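Local coordinates for putative PadR-family transcriptional regulatory protein (Bacteroides fragilis, PDB 5H20) that probably binds DNA as a dimeric, winged helix-turn-helix transcriptional regulator of the PadR family, at residues L42-V45 and E46-Y50. Residues are numbered along the deposited sequence; the frame is centred on the assembly and turned at random.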
loop_
_atom_site.group_PDB
_atom_site.type_symbol
_atom_site.label_atom_id
_atom_site.label_comp_id
_atom_site.label_asym_id
_atom_site.label_seq_id
_atom_site.Cartn_x
_atom_site.Cartn_y
_atom_site.Cartn_z
ATOM N N LEU A 42 7.390 -14.352 -8.742
ATOM C CA LEU A 42 7.558 -13.899 -7.360
ATOM C C LEU A 42 7.776 -15.076 -6.413
ATOM O O LEU A 42 7.013 -16.042 -6.426
ATOM C CB LEU A 42 6.333 -13.083 -6.918
ATOM C CG LEU A 42 6.260 -11.545 -6.864
ATOM C CD1 LEU A 42 7.317 -10.790 -7.690
ATOM C CD2 LEU A 42 4.858 -11.044 -7.184
ATOM N N ILE A 43 8.837 -14.996 -5.618
ATOM C CA ILE A 43 9.099 -15.954 -4.550
ATOM C C ILE A 43 8.747 -15.251 -3.242
ATOM O O ILE A 43 9.298 -14.195 -2.919
ATOM C CB ILE A 43 10.564 -16.469 -4.547
ATOM C CG1 ILE A 43 10.844 -17.287 -5.817
ATOM C CG2 ILE A 43 10.845 -17.315 -3.301
ATOM C CD1 ILE A 43 12.313 -17.505 -6.130
ATOM N N VAL A 44 7.784 -15.821 -2.531
ATOM C CA VAL A 44 7.421 -15.385 -1.183
ATOM C C VAL A 44 7.385 -16.669 -0.355
ATOM O O VAL A 44 6.636 -17.604 -0.672
ATOM C CB VAL A 44 6.043 -14.658 -1.122
ATOM C CG1 VAL A 44 5.769 -14.134 0.284
ATOM C CG2 VAL A 44 5.952 -13.513 -2.127
ATOM N N VAL A 45 8.219 -16.716 0.677
ATOM C CA VAL A 45 8.337 -17.889 1.547
ATOM C C VAL A 45 7.255 -17.910 2.633
ATOM O O VAL A 45 6.572 -16.899 2.867
ATOM C CB VAL A 45 9.764 -18.053 2.161
ATOM C CG1 VAL A 45 10.777 -18.426 1.087
ATOM C CG2 VAL A 45 10.211 -16.820 2.945
ATOM N N GLU A 46 7.114 -19.072 3.273
ATOM C CA GLU A 46 6.159 -19.302 4.362
ATOM C C GLU A 46 6.338 -18.311 5.510
ATOM O O GLU A 46 5.363 -17.737 5.981
ATOM C CB GLU A 46 6.252 -20.749 4.870
ATOM C CG GLU A 46 5.900 -21.807 3.824
ATOM C CD GLU A 46 5.964 -23.248 4.334
ATOM O OE1 GLU A 46 6.636 -23.532 5.355
ATOM O OE2 GLU A 46 5.340 -24.117 3.684
ATOM N N GLY A 47 7.588 -18.093 5.927
ATOM C CA GLY A 47 7.934 -17.085 6.939
ATOM C C GLY A 47 7.377 -15.688 6.677
ATOM O O GLY A 47 7.071 -14.957 7.626
ATOM N N THR A 48 7.249 -15.323 5.397
ATOM C CA THR A 48 6.700 -14.027 4.982
ATOM C C THR A 48 5.161 -14.098 4.851
ATOM O O THR A 48 4.446 -13.260 5.404
ATOM C CB THR A 48 7.337 -13.528 3.655
ATOM O OG1 THR A 48 8.776 -13.525 3.751
ATOM C CG2 THR A 48 6.863 -12.126 3.299
ATOM N N LEU A 49 4.673 -15.115 4.136
ATOM C CA LEU A 49 3.256 -15.271 3.823
ATOM C C LEU A 49 2.364 -15.548 5.053
ATOM O O LEU A 49 1.327 -14.906 5.223
ATOM C CB LEU A 49 3.069 -16.385 2.781
ATOM C CG LEU A 49 1.928 -16.456 1.745
ATOM C CD1 LEU A 49 1.261 -17.821 1.792
ATOM C CD2 LEU A 49 0.872 -15.374 1.870
ATOM N N TYR A 50 2.787 -16.485 5.902
ATOM C CA TYR A 50 1.960 -16.969 7.024
ATOM C C TYR A 50 1.491 -15.868 8.002
ATOM O O TYR A 50 0.287 -15.830 8.304
ATOM C CB TYR A 50 2.625 -18.155 7.754
ATOM C CG TYR A 50 2.657 -19.474 6.983
ATOM C CD1 TYR A 50 2.238 -19.554 5.638
ATOM C CD2 TYR A 50 3.124 -20.648 7.593
ATOM C CE1 TYR A 50 2.268 -20.754 4.939
ATOM C CE2 TYR A 50 3.159 -21.856 6.892
ATOM C CZ TYR A 50 2.730 -21.897 5.563
ATOM O OH TYR A 50 2.756 -23.069 4.839
HETATM O O HOH W 1 9.545 -14.080 1.273
#
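V44 meets T48 at the start of helix 46-58. With CG1 of V44 anti to the backbone N (chi1 -176°), this methyl touches CB and CG2 of T48, each at 3.8 Å. The two side chains cross at about a right angle. The same methyl lies 4.3 Å from CB of L49.

V45 is the N-cap residue. Its carbonyl O starts the helical bonding: L49 N donates to V45 O at 2.9 Å with an N-H...O angle of 169°. T48 N makes a second, weak bond to that oxygen, bent to 135°. A bridging water accepts from V45 N at 3.0 Å and bonds T48 OG1 at 2.7 Å. T48 is at N3, so the water stands in for the direct N3-to-N-cap bond of a capping box; valine has no polar side chain for the other half. CG2 of V45 also packs against T48 OG1 at 3.7 Å.

Around this turn, V44 and T48 rest on L15 of helix 5-23. V44 also touches L37 of helix 30-39, and L49 fits between the two helices against I19, A30 and I34. These contacts join the start of helix 46-58, probably the DNA recognition helix, to helices 5-23 and 30-39.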